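Local coordinates for putative secreted protein (Streptomyces sp. SirexAA-E, PDB 4PEY) that hydrolyses laminarin and laminarioligosaccharides as a secreted family 55 exo-beta-1,3-glucanase, releasing glucose and laminaribiose, at residues T193-E198 with E214-S219; L258-F263 with H284-P289; S346-E351 with S386-S391; E537-D542 with S555-F560. The protein carries 1 engineered substitution. All blocks are in the same frame, centred on the assembly; numbering follows the deposited sequence. Where two conformers were deposited one is given.

Contact 1 of 4, residues T193-E198 with E214-S219; sequences TFSGVE and ETTPVS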
loop_
_atom_site.group_PDB
_atom_site.type_symbol
_atom_site.label_atom_id
_atom_site.label_comp_id
_atom_site.label_asym_id
_atom_site.label_seq_id
_atom_site.Cartn_x
_atom_site.Cartn_y
_atom_site.Cartn_z
ATOM N N THR A 193 -8.364 12.105 -1.078
ATOM C CA THR A 193 -9.482 11.301 -1.556
ATOM C C THR A 193 -10.093 10.475 -0.412
ATOM O O THR A 193 -9.376 9.952 0.460
ATOM C CB THR A 193 -9.032 10.377 -2.725
ATOM O OG1 THR A 193 -8.647 11.183 -3.843
ATOM C CG2 THR A 193 -10.140 9.419 -3.165
ATOM N N PHE A 194 -11.421 10.385 -0.421
ATOM C CA PHE A 194 -12.204 9.701 0.606
ATOM C C PHE A 194 -13.229 8.790 -0.059
ATOM O O PHE A 194 -13.920 9.222 -0.984
ATOM C CB PHE A 194 -12.947 10.714 1.488
ATOM C CG PHE A 194 -12.088 11.846 1.986
ATOM C CD1 PHE A 194 -11.870 12.973 1.199
ATOM C CD2 PHE A 194 -11.506 11.792 3.246
ATOM C CE1 PHE A 194 -11.076 14.015 1.655
ATOM C CE2 PHE A 194 -10.711 12.841 3.712
ATOM C CZ PHE A 194 -10.495 13.951 2.917
ATOM N N SER A 195 -13.363 7.549 0.403
ATOM C CA SER A 195 -14.545 6.761 0.026
ATOM C C SER A 195 -15.114 6.093 1.274
ATOM O O SER A 195 -14.387 5.465 2.026
ATOM C CB SER A 195 -14.237 5.726 -1.073
ATOM O OG SER A 195 -13.301 4.737 -0.669
ATOM N N GLY A 196 -16.413 6.264 1.506
ATOM C CA GLY A 196 -17.055 5.681 2.674
ATOM C C GLY A 196 -16.585 6.251 4.002
ATOM O O GLY A 196 -16.558 5.549 5.011
ATOM N N VAL A 197 -16.211 7.528 4.018
ATOM C CA VAL A 197 -15.698 8.133 5.242
ATOM C C VAL A 197 -16.735 9.056 5.874
ATOM O O VAL A 197 -17.068 10.112 5.330
ATOM C CB VAL A 197 -14.393 8.917 4.975
ATOM C CG1 VAL A 197 -13.884 9.582 6.261
ATOM C CG2 VAL A 197 -13.338 7.980 4.386
ATOM N N GLU A 198 -17.257 8.639 7.024
ATOM C CA GLU A 198 -18.149 9.481 7.802
ATOM C C GLU A 198 -17.341 10.660 8.329
ATOM O O GLU A 198 -16.280 10.475 8.929
ATOM C CB GLU A 198 -18.784 8.681 8.940
ATOM C CG GLU A 198 -19.625 7.516 8.426
ATOM C CD GLU A 198 -19.966 6.484 9.488
ATOM O OE1 GLU A 198 -19.398 6.539 10.598
ATOM O OE2 GLU A 198 -20.804 5.603 9.203
ATOM N N GLU A 214 -19.340 8.736 -1.441
ATOM C CA GLU A 214 -20.160 8.377 -0.286
ATOM C C GLU A 214 -19.862 6.965 0.235
ATOM O O GLU A 214 -19.844 6.732 1.449
ATOM C CB GLU A 214 -21.641 8.504 -0.648
ATOM C CG GLU A 214 -22.610 8.146 0.474
ATOM C CD GLU A 214 -22.775 9.258 1.499
ATOM O OE1 GLU A 214 -22.228 10.359 1.282
ATOM O OE2 GLU A 214 -23.464 9.027 2.522
ATOM N N THR A 215 -19.624 6.030 -0.681
ATOM C CA THR A 215 -19.309 4.653 -0.311
ATOM C C THR A 215 -18.139 4.101 -1.121
ATOM O O THR A 215 -17.785 4.639 -2.175
ATOM C CB THR A 215 -20.514 3.703 -0.515
ATOM O OG1 THR A 215 -20.876 3.660 -1.904
ATOM C CG2 THR A 215 -21.710 4.150 0.316
ATOM N N THR A 216 -17.555 3.015 -0.621
ATOM C CA THR A 216 -16.570 2.241 -1.368
ATOM C C THR A 216 -17.304 1.081 -2.051
ATOM O O THR A 216 -18.005 0.331 -1.375
ATOM C CB THR A 216 -15.461 1.714 -0.444
ATOM O OG1 THR A 216 -14.952 2.789 0.366
ATOM C CG2 THR A 216 -14.325 1.096 -1.258
ATOM N N PRO A 217 -17.165 0.941 -3.388
ATOM C CA PRO A 217 -17.982 -0.039 -4.125
ATOM C C PRO A 217 -17.934 -1.433 -3.510
ATOM O O PRO A 217 -18.972 -2.075 -3.302
ATOM C CB PRO A 217 -17.359 -0.037 -5.524
ATOM C CG PRO A 217 -16.755 1.311 -5.664
ATOM C CD PRO A 217 -16.324 1.753 -4.287
ATOM N N VAL A 218 -16.722 -1.905 -3.256
ATOM C CA VAL A 218 -16.470 -3.177 -2.578
ATOM C C VAL A 218 -15.268 -2.996 -1.663
ATOM O O VAL A 218 -14.286 -2.380 -2.084
ATOM C CB VAL A 218 -16.152 -4.331 -3.573
ATOM C CG1 VAL A 218 -16.131 -5.674 -2.855
ATOM C CG2 VAL A 218 -17.118 -4.348 -4.757
ATOM N N SER A 219 -15.315 -3.524 -0.444
ATOM C CA SER A 219 -14.109 -3.601 0.365
ATOM C C SER A 219 -14.196 -4.822 1.260
ATOM O O SER A 219 -15.285 -5.331 1.554
ATOM C CB SER A 219 -13.888 -2.327 1.192
ATOM O OG SER A 219 -14.940 -2.103 2.115
#

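Contact 2 of 4, residues L258-F263 with H284-P289; sequences LPLDQF and HLLFTP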
loop_
_atom_site.group_PDB
_atom_site.type_symbol
_atom_site.label_atom_id
_atom_site.label_comp_id
_atom_site.label_asym_id
_atom_site.label_seq_id
_atom_site.Cartn_x
_atom_site.Cartn_y
_atom_site.Cartn_z
ATOM N N LEU A 258 -9.844 -18.230 11.966
ATOM C CA LEU A 258 -9.043 -19.411 11.651
ATOM C C LEU A 258 -8.017 -19.663 12.749
ATOM O O LEU A 258 -7.201 -18.794 13.034
ATOM C CB LEU A 258 -8.322 -19.231 10.317
ATOM C CG LEU A 258 -9.184 -19.016 9.075
ATOM C CD1 LEU A 258 -8.314 -18.624 7.892
ATOM C CD2 LEU A 258 -9.983 -20.283 8.770
ATOM N N PRO A 259 -8.054 -20.848 13.374
ATOM C CA PRO A 259 -7.030 -21.168 14.379
ATOM C C PRO A 259 -5.615 -21.166 13.801
ATOM O O PRO A 259 -5.427 -21.525 12.632
ATOM C CB PRO A 259 -7.416 -22.578 14.842
ATOM C CG PRO A 259 -8.872 -22.711 14.498
ATOM C CD PRO A 259 -9.049 -21.925 13.230
ATOM N N LEU A 260 -4.638 -20.776 14.617
ATOM C CA LEU A 260 -3.244 -20.741 14.194
ATOM C C LEU A 260 -2.750 -22.105 13.707
ATOM O O LEU A 260 -1.856 -22.172 12.857
ATOM C CB LEU A 260 -2.355 -20.240 15.337
ATOM C CG LEU A 260 -0.872 -20.035 15.017
ATOM C CD1 LEU A 260 -0.702 -18.928 13.989
ATOM C CD2 LEU A 260 -0.081 -19.720 16.280
ATOM N N ASP A 261 -3.323 -23.192 14.218
ATOM C CA ASP A 261 -2.844 -24.508 13.800
ATOM C C ASP A 261 -3.297 -24.847 12.374
ATOM O O ASP A 261 -2.914 -25.883 11.829
ATOM C CB ASP A 261 -3.248 -25.608 14.811
ATOM C CG ASP A 261 -4.751 -25.914 14.852
ATOM O OD1 ASP A 261 -5.528 -25.486 13.982
ATOM O OD2 ASP A 261 -5.155 -26.651 15.784
ATOM N N GLN A 262 -4.082 -23.963 11.761
ATOM C CA GLN A 262 -4.436 -24.142 10.355
ATOM C C GLN A 262 -3.528 -23.307 9.453
ATOM O O GLN A 262 -3.747 -23.221 8.242
ATOM C CB GLN A 262 -5.910 -23.795 10.125
ATOM C CG GLN A 262 -6.862 -24.805 10.767
ATOM C CD GLN A 262 -8.324 -24.427 10.626
ATOM O OE1 GLN A 262 -8.688 -23.587 9.804
ATOM N NE2 GLN A 262 -9.172 -25.049 11.436
ATOM N N PHE A 263 -2.497 -22.712 10.053
ATOM C CA PHE A 263 -1.488 -21.940 9.328
ATOM C C PHE A 263 -0.133 -22.628 9.369
ATOM O O PHE A 263 0.286 -23.101 10.425
ATOM C CB PHE A 263 -1.332 -20.532 9.923
ATOM C CG PHE A 263 -2.411 -19.578 9.524
ATOM C CD1 PHE A 263 -3.676 -19.662 10.087
ATOM C CD2 PHE A 263 -2.152 -18.573 8.600
ATOM C CE1 PHE A 263 -4.673 -18.772 9.720
ATOM C CE2 PHE A 263 -3.140 -17.683 8.222
ATOM C CZ PHE A 263 -4.403 -17.780 8.781
ATOM N N HIS A 284 -3.032 -22.515 5.568
ATOM C CA HIS A 284 -2.807 -21.122 5.221
ATOM C C HIS A 284 -1.348 -20.778 5.502
ATOM O O HIS A 284 -0.589 -21.629 5.972
ATOM C CB HIS A 284 -3.757 -20.226 6.011
ATOM C CG HIS A 284 -5.202 -20.572 5.811
ATOM N ND1 HIS A 284 -5.961 -20.022 4.800
ATOM C CD2 HIS A 284 -6.014 -21.430 6.470
ATOM C CE1 HIS A 284 -7.186 -20.514 4.857
ATOM N NE2 HIS A 284 -7.244 -21.376 5.858
ATOM N N LEU A 285 -0.951 -19.545 5.194
ATOM C CA LEU A 285 0.439 -19.118 5.364
ATOM C C LEU A 285 0.537 -17.914 6.287
ATOM O O LEU A 285 -0.132 -16.910 6.066
ATOM C CB LEU A 285 1.071 -18.770 4.010
ATOM C CG LEU A 285 1.165 -19.925 3.002
ATOM C CD1 LEU A 285 1.679 -19.420 1.662
ATOM C CD2 LEU A 285 2.057 -21.048 3.525
ATOM N N LEU A 286 1.371 -18.023 7.318
ATOM C CA LEU A 286 1.708 -16.895 8.181
ATOM C C LEU A 286 3.200 -16.638 8.088
ATOM O O LEU A 286 3.992 -17.432 8.606
ATOM C CB LEU A 286 1.309 -17.168 9.638
ATOM C CG LEU A 286 1.521 -15.998 10.604
ATOM C CD1 LEU A 286 0.539 -14.873 10.301
ATOM C CD2 LEU A 286 1.395 -16.458 12.054
ATOM N N PHE A 287 3.589 -15.552 7.415
ATOM C CA PHE A 287 5.001 -15.225 7.270
ATOM C C PHE A 287 5.473 -14.411 8.469
ATOM O O PHE A 287 5.100 -13.246 8.636
ATOM C CB PHE A 287 5.275 -14.450 5.967
ATOM C CG PHE A 287 5.080 -15.264 4.717
ATOM C CD1 PHE A 287 3.817 -15.431 4.173
ATOM C CD2 PHE A 287 6.166 -15.854 4.078
ATOM C CE1 PHE A 287 3.637 -16.175 3.015
ATOM C CE2 PHE A 287 5.987 -16.601 2.930
ATOM C CZ PHE A 287 4.726 -16.758 2.396
ATOM N N THR A 288 6.300 -15.020 9.307
ATOM C CA THR A 288 6.875 -14.300 10.436
ATOM C C THR A 288 7.908 -13.303 9.888
ATOM O O THR A 288 8.370 -13.453 8.752
ATOM C CB THR A 288 7.509 -15.275 11.453
ATOM O OG1 THR A 288 8.603 -15.978 10.852
ATOM C CG2 THR A 288 6.473 -16.281 11.932
ATOM N N PRO A 289 8.263 -12.271 10.675
ATOM C CA PRO A 289 9.130 -11.220 10.123
ATOM C C PRO A 289 10.507 -11.737 9.746
ATOM O O PRO A 289 11.209 -12.325 10.567
ATOM C CB PRO A 289 9.229 -10.199 11.267
ATOM C CG PRO A 289 8.051 -10.514 12.170
ATOM C CD PRO A 289 7.891 -11.994 12.072
HETATM O O HOH W 1 -8.765 -23.520 6.965
#

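Contact 3 of 4, residues S346-E351 with S386-S391; sequences SETLVE and SIVVNS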
loop_
_atom_site.group_PDB
_atom_site.type_symbol
_atom_site.label_atom_id
_atom_site.label_comp_id
_atom_site.label_asym_id
_atom_site.label_seq_id
_atom_site.Cartn_x
_atom_site.Cartn_y
_atom_site.Cartn_z
ATOM N N SER A 346 13.268 -10.607 -13.224
ATOM C CA SER A 346 12.067 -11.439 -13.203
ATOM C C SER A 346 11.072 -10.912 -14.226
ATOM O O SER A 346 10.750 -9.727 -14.237
ATOM C CB SER A 346 11.419 -11.459 -11.813
ATOM O OG SER A 346 12.251 -12.090 -10.862
ATOM N N GLU A 347 10.584 -11.789 -15.090
ATOM C CA GLU A 347 9.588 -11.393 -16.078
ATOM C C GLU A 347 8.362 -10.794 -15.381
ATOM O O GLU A 347 7.813 -9.776 -15.822
ATOM C CB GLU A 347 9.196 -12.595 -16.936
ATOM C CG GLU A 347 8.187 -12.279 -18.014
ATOM C CD GLU A 347 7.983 -13.434 -18.973
ATOM O OE1 GLU A 347 8.679 -14.468 -18.835
ATOM O OE2 GLU A 347 7.128 -13.302 -19.875
ATOM N N THR A 348 7.947 -11.423 -14.286
ATOM C CA THR A 348 6.901 -10.881 -13.412
ATOM C C THR A 348 7.301 -11.124 -11.964
ATOM O O THR A 348 8.007 -12.091 -11.688
ATOM C CB THR A 348 5.525 -11.531 -13.648
ATOM O OG1 THR A 348 5.617 -12.936 -13.377
ATOM C CG2 THR A 348 5.034 -11.321 -15.077
ATOM N N LEU A 349 6.863 -10.267 -11.042
ATOM C CA LEU A 349 7.118 -10.511 -9.618
ATOM C C LEU A 349 5.908 -11.142 -8.916
ATOM O O LEU A 349 6.063 -12.028 -8.075
ATOM C CB LEU A 349 7.531 -9.216 -8.904
ATOM C CG LEU A 349 8.933 -8.718 -9.290
ATOM C CD1 LEU A 349 9.206 -7.331 -8.758
ATOM C CD2 LEU A 349 10.039 -9.681 -8.829
ATOM N N VAL A 350 4.710 -10.671 -9.258
ATOM C CA VAL A 350 3.458 -11.185 -8.699
ATOM C C VAL A 350 2.444 -11.380 -9.821
ATOM O O VAL A 350 2.221 -10.459 -10.615
ATOM C CB VAL A 350 2.867 -10.221 -7.639
ATOM C CG1 VAL A 350 1.538 -10.752 -7.093
ATOM C CG2 VAL A 350 3.872 -9.966 -6.507
ATOM N N GLU A 351 1.851 -12.573 -9.895
ATOM C CA GLU A 351 0.777 -12.851 -10.846
ATOM C C GLU A 351 -0.476 -13.283 -10.107
ATOM O O GLU A 351 -0.434 -14.220 -9.311
ATOM C CB GLU A 351 1.178 -13.940 -11.847
ATOM C CG GLU A 351 2.296 -13.529 -12.777
ATOM C CD GLU A 351 2.711 -14.633 -13.742
ATOM O OE1 GLU A 351 1.954 -15.618 -13.911
ATOM O OE2 GLU A 351 3.804 -14.508 -14.336
ATOM N N SER A 386 5.870 -5.758 -12.673
ATOM C CA SER A 386 5.875 -6.138 -11.265
ATOM C C SER A 386 4.633 -6.905 -10.827
ATOM O O SER A 386 4.757 -7.998 -10.275
ATOM C CB SER A 386 6.087 -4.906 -10.382
ATOM O OG SER A 386 7.449 -4.490 -10.447
ATOM N N ILE A 387 3.442 -6.362 -11.069
ATOM C CA ILE A 387 2.222 -7.101 -10.753
ATOM C C ILE A 387 1.330 -7.229 -11.975
ATOM O O ILE A 387 0.988 -6.229 -12.606
ATOM C CB ILE A 387 1.400 -6.438 -9.620
ATOM C CG1 ILE A 387 2.272 -6.175 -8.385
ATOM C CG2 ILE A 387 0.174 -7.308 -9.286
ATOM C CD1 ILE A 387 1.491 -5.623 -7.167
ATOM N N VAL A 388 0.967 -8.462 -12.312
ATOM C CA VAL A 388 0.001 -8.712 -13.374
ATOM C C VAL A 388 -1.272 -9.235 -12.728
ATOM O O VAL A 388 -1.250 -10.275 -12.048
ATOM C CB VAL A 388 0.519 -9.724 -14.417
ATOM C CG1 VAL A 388 -0.549 -9.996 -15.481
ATOM C CG2 VAL A 388 1.803 -9.228 -15.060
ATOM N N VAL A 389 -2.377 -8.507 -12.900
ATOM C CA VAL A 389 -3.653 -8.958 -12.341
ATOM C C VAL A 389 -4.529 -9.511 -13.458
ATOM O O VAL A 389 -5.125 -8.756 -14.230
ATOM C CB VAL A 389 -4.400 -7.829 -11.603
ATOM C CG1 VAL A 389 -5.712 -8.346 -11.035
ATOM C CG2 VAL A 389 -3.527 -7.252 -10.495
ATOM N N ASN A 390 -4.590 -10.837 -13.538
ATOM C CA ASN A 390 -5.392 -11.526 -14.541
ATOM C C ASN A 390 -6.818 -11.824 -14.067
ATOM O O ASN A 390 -7.773 -11.737 -14.844
ATOM C CB ASN A 390 -4.709 -12.839 -14.944
ATOM C CG ASN A 390 -3.439 -12.612 -15.737
ATOM O OD1 ASN A 390 -3.457 -11.931 -16.764
ATOM N ND2 ASN A 390 -2.329 -13.177 -15.268
ATOM N N SER A 391 -6.961 -12.182 -12.792
ATOM C CA SER A 391 -8.253 -12.654 -12.281
ATOM C C SER A 391 -9.321 -11.571 -12.200
ATOM O O SER A 391 -9.090 -10.488 -11.646
ATOM C CB SER A 391 -8.086 -13.283 -10.898
ATOM O OG SER A 391 -7.285 -14.452 -10.962
#

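Contact 4 of 4, residues E537-D542 with S555-F560; sequences EHVIND and SQVVSF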
loop_
_atom_site.group_PDB
_atom_site.type_symbol
_atom_site.label_atom_id
_atom_site.label_comp_id
_atom_site.label_asym_id
_atom_site.label_seq_id
_atom_site.Cartn_x
_atom_site.Cartn_y
_atom_site.Cartn_z
ATOM N N GLU A 537 3.213 18.218 -20.669
ATOM C CA GLU A 537 2.604 18.970 -21.761
ATOM C C GLU A 537 1.095 19.075 -21.571
ATOM O O GLU A 537 0.469 20.054 -21.994
ATOM C CB GLU A 537 2.936 18.312 -23.105
ATOM C CG GLU A 537 4.428 18.320 -23.383
ATOM C CD GLU A 537 4.796 17.759 -24.738
ATOM O OE1 GLU A 537 4.165 16.780 -25.178
ATOM O OE2 GLU A 537 5.735 18.302 -25.356
ATOM N N HIS A 538 0.521 18.046 -20.947
ATOM C CA HIS A 538 -0.918 17.943 -20.725
ATOM C C HIS A 538 -1.181 17.084 -19.497
ATOM O O HIS A 538 -0.260 16.481 -18.943
ATOM C CB HIS A 538 -1.627 17.337 -21.944
ATOM C CG HIS A 538 -1.539 18.186 -23.176
ATOM N ND1 HIS A 538 -2.219 19.377 -23.305
ATOM C CD2 HIS A 538 -0.845 18.020 -24.329
ATOM C CE1 HIS A 538 -1.951 19.908 -24.487
ATOM N NE2 HIS A 538 -1.121 19.104 -25.127
ATOM N N VAL A 539 -2.443 17.017 -19.085
ATOM C CA VAL A 539 -2.849 16.151 -17.981
ATOM C C VAL A 539 -3.195 14.742 -18.479
ATOM O O VAL A 539 -2.625 13.747 -18.021
ATOM C CB VAL A 539 -4.059 16.747 -17.232
ATOM C CG1 VAL A 539 -4.562 15.787 -16.164
ATOM C CG2 VAL A 539 -3.678 18.087 -16.606
ATOM N N ILE A 540 -4.139 14.664 -19.409
ATOM C CA ILE A 540 -4.582 13.387 -19.956
ATOM C C ILE A 540 -4.694 13.507 -21.473
ATOM O O ILE A 540 -5.252 14.478 -21.975
ATOM C CB ILE A 540 -5.947 12.938 -19.334
ATOM C CG1 ILE A 540 -6.429 11.630 -19.977
ATOM C CG2 ILE A 540 -6.990 14.062 -19.435
ATOM C CD1 ILE A 540 -7.561 10.938 -19.206
ATOM N N ASN A 541 -4.142 12.536 -22.197
ATOM C CA ASN A 541 -4.093 12.608 -23.656
ATOM C C ASN A 541 -3.481 13.940 -24.103
ATOM O O ASN A 541 -2.328 14.226 -23.781
ATOM C CB ASN A 541 -5.486 12.423 -24.255
ATOM C CG ASN A 541 -6.058 11.037 -23.994
ATOM O OD1 ASN A 541 -5.378 10.153 -23.465
ATOM N ND2 ASN A 541 -7.311 10.842 -24.370
ATOM N N ASP A 542 -4.254 14.755 -24.823
ATOM C CA ASP A 542 -3.813 16.090 -25.228
ATOM C C ASP A 542 -4.659 17.183 -24.560
ATOM O O ASP A 542 -4.767 18.317 -25.065
ATOM C CB ASP A 542 -3.868 16.218 -26.753
ATOM C CG ASP A 542 -5.249 15.902 -27.328
ATOM O OD1 ASP A 542 -5.475 16.224 -28.514
ATOM O OD2 ASP A 542 -6.106 15.338 -26.606
ATOM N N SER A 555 -1.415 21.124 -12.460
ATOM C CA SER A 555 -2.349 21.285 -13.573
ATOM C C SER A 555 -3.453 20.245 -13.407
ATOM O O SER A 555 -3.171 19.060 -13.249
ATOM C CB SER A 555 -1.641 21.123 -14.917
ATOM O OG SER A 555 -2.559 21.262 -15.987
ATOM N N GLN A 556 -4.704 20.695 -13.454
ATOM C CA GLN A 556 -5.845 19.870 -13.060
ATOM C C GLN A 556 -6.886 19.687 -14.153
ATOM O O GLN A 556 -7.108 20.577 -14.979
ATOM C CB GLN A 556 -6.529 20.489 -11.835
ATOM C CG GLN A 556 -5.609 20.644 -10.634
ATOM C CD GLN A 556 -6.110 21.678 -9.645
ATOM O OE1 GLN A 556 -6.659 22.719 -10.032
ATOM N NE2 GLN A 556 -5.933 21.397 -8.361
ATOM N N VAL A 557 -7.545 18.530 -14.132
ATOM C CA VAL A 557 -8.726 18.299 -14.955
ATOM C C VAL A 557 -9.801 17.719 -14.050
ATOM O O VAL A 557 -9.593 16.675 -13.437
ATOM C CB VAL A 557 -8.435 17.342 -16.141
ATOM C CG1 VAL A 557 -9.730 16.841 -16.757
ATOM C CG2 VAL A 557 -7.566 18.042 -17.193
ATOM N N VAL A 558 -10.941 18.391 -13.948
ATOM C CA VAL A 558 -12.004 17.928 -13.049
ATOM C C VAL A 558 -12.747 16.709 -13.614
ATOM O O VAL A 558 -13.026 15.745 -12.880
ATOM C CB VAL A 558 -13.027 19.049 -12.748
ATOM C CG1 VAL A 558 -14.167 18.512 -11.889
ATOM C CG2 VAL A 558 -12.342 20.219 -12.056
ATOM N N SER A 559 -13.078 16.764 -14.904
ATOM C CA SER A 559 -13.825 15.691 -15.565
ATOM C C SER A 559 -13.253 15.342 -16.921
ATOM O O SER A 559 -12.918 16.230 -17.709
ATOM C CB SER A 559 -15.297 16.073 -15.758
ATOM O OG SER A 559 -15.938 16.312 -14.524
ATOM N N PHE A 560 -13.185 14.040 -17.189
ATOM C CA PHE A 560 -12.829 13.505 -18.495
ATOM C C PHE A 560 -13.799 12.365 -18.825
ATOM O O PHE A 560 -14.128 11.566 -17.951
ATOM C CB PHE A 560 -11.378 13.010 -18.491
ATOM C CG PHE A 560 -10.950 12.344 -19.770
ATOM C CD1 PHE A 560 -10.320 13.071 -20.768
ATOM C CD2 PHE A 560 -11.163 10.983 -19.967
ATOM C CE1 PHE A 560 -9.926 12.454 -21.945
ATOM C CE2 PHE A 560 -10.773 10.365 -21.142
ATOM C CZ PHE A 560 -10.151 11.102 -22.130
#

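Contact 1 of 4, residues T193-E198 with E214-S219
Ser-195 and Gly-196 meet Thr-215 and Thr-216 in a small, buried, mostly polar contact at a corner between successive turns of a parallel beta-helix, the fold that family 55 enzymes use twice in tandem. The chain bends at Ser-195 and Gly-196, where strand 191-198 passes from one face of the helix to another, and the following strand, 210-220, runs parallel beside it. Glycine suits the bend: its phi of 66° is positive, and a side chain at this point would crowd the Thr-216 hydroxyl and the 214-215 backbone. Its CA carries a C-H to Glu-214 O at 3.2 Å, with an angle of 151° at the hydrogen. That carbonyl also takes a hydrogen bond from Arg-244 NH1. Beside the glycine, the Ser-195 hydroxyl is wedged between its own backbone N and carbonyl carbon (chi1 63°), a setting that turns it to the threonine. Serine's short hydroxyl suits this buried corner because it can bond to Tyr-176 OH and still lie within reach of Thr-216 OG1. Thr-216 has a further partner in Asp-179 OD1, and these bonds tie the corner to the preceding turn around strand 174-178. Thr-216 places its methyl CG2 alongside the serine oxygen at 3.8 Å, while its OG1 comes to 2.8 Å from Ser-195 OG, near enough for a hydrogen bond.

Contact 2 of 4, residues L258-F263 with H284-P289
Gln-262 O accepts the backbone N-H of His-284 at 2.9 Å, a nearly straight bond (165°) that starts the parallel pairing of Phe-263 with His-284. The two side chains of this pair lie on the same face of the sheet. His-284 sets its CB over one face of the Phe-263 ring, 3.5 Å from the centroid, while the backbone of Leu-285 and Leu-286 reaches the ring edge. The imidazole plane is tilted by 34° from the phenyl plane, so the rings meet obliquely. On one face of the imidazole sits Leu-258 CD1, 3.8 Å from its centroid, in a CH-pi contact. Here the chain leaves the first beta-helix through strand 255-259, makes a 3-10 turn at 260-262 and enters the first strand of the second, 263-266; strand 284-287 belongs to the next turn. Histidine suits this junction because its ring offers apolar faces while its two nitrogens take polar partners: ND1 accepts the backbone N-H of Val-306, and NE2 lies 2.9 Å from a water in the ring plane that also donates to Gln-262 OE1 in the conformer given. Farther along, Leu-260 and Leu-286 meet crosswise, Leu-260 CD1 3.8 Å from Leu-286 CD2.

Contact 3 of 4, residues S346-E351 with S386-S391
Thr-348 and Val-388 approach each other at a slant, methyl to methyl, with CG2 of the threonine 3.8 Å from CG2 of the valine. On the other face of the same pair of strands Val-350 and Ile-387 stand side by side, the CB of the valine 4.2 Å from CG1 of the isoleucine. This separation of faces follows from the parallel register, in which Val-350 pairs with Ile-387 and Glu-351 with Val-388, within the parallel sheet that forms one wall of the second beta-helix. Beta-branched valine and isoleucine suit the extended backbone of these strands. The face of Val-350 and Ile-387 is buried, with Ile-387 packing on Val-373 and Val-401, whereas the face of Glu-351 and Val-388, which Thr-348 borders, is only partly covered. Thr-348 holds its OG1 between the backbone N and the carbonyl carbon (chi1 61°), which brings its methyl round to Val-388 and leaves the hydroxyl to donate to Glu-351 OE2 at 2.6 Å, on the anti side of the carboxylate. The same OG1 also bonds to Thr-322 OG1 on the neighbouring turn. At the corner Leu-349 lays CD1 against Ser-386 OG, 3.7 Å away, and the serine side chain lies about 7 Å from that of substrate-binding Arg-403. Ser-386 O receives two N-H groups, Val-350 N at 2.9 Å and, weakly, Leu-349 N. Val-388 N returns a bond to Val-350 O. Backbone bonds thus hold the strands together; the buried face is purely aliphatic, while the more open one mixes a methyl contact with the hydroxyl-carboxylate bond.

Contact 4 of 4, residues E537-D542 with S555-F560
Ile-540 drives its CD1 onto Phe-560, 3.5 Å from the ring centroid and only 6° off the normal, a CH-pi contact over the middle of the face. Its chain is extended, with CG1 anti to the backbone N (chi1 177°), which carries the terminal methyl out over the ring, while Ile-540 CG2 touches the rim at Phe-560 CD1, 3.7 Å away. Next to it Val-539 and Val-557 lie alongside one another, pointing opposite ways, with Val-539 CB 3.7 Å from Val-557 CG2, and Val-539 CG2 rests against Ser-555 OG at 3.4 Å. That hydroxyl is satisfied by Asp-545 O. Val-539 and Ile-540 can both turn inward because they form a classic beta bulge facing Ile-543. The packing joins the irregular segment 537-542 to the C-terminal strand 555-560 at the far end of the second beta-helix, where Ile-540 and Phe-560 also rest on Phe-522 of strand 520-529. Toward solvent the contact thins out, at the partly exposed Val-557 and Asn-541. Asn-541 meets the ring obliquely through one atom, ND2, 3.6 Å from Phe-560 CZ, its amide at 89° to the ring, but that nitrogen is hydrogen-bonded to Ala-514 O. No hydrogen bond crosses between the segments, so their cohesion here comes from apolar packing, with the polar groups of Asn-541 and Ser-555 tied to other parts of the chain.

In the fold
The four contacts follow one another along the chain, each closing before the next opens, and none touches another. Contact 1 lies in the first beta-helix, contact 2 at the passage into the second, contact 3 on the parallel wall of the second, and contact 4 at its C-terminal end. Contacts 2 and 4 are farthest apart, about 46 Å between centres, on opposite sides of the chain's centre, yet reach the same set of strands. Thr-193 and Pro-217 of contact 1 touch strand 450-458 of the second helix, so the two helices pack together. Contact 3 comes nearest the substrate-binding residues, while contacts 1 and 2 are structural packing away from the known sites.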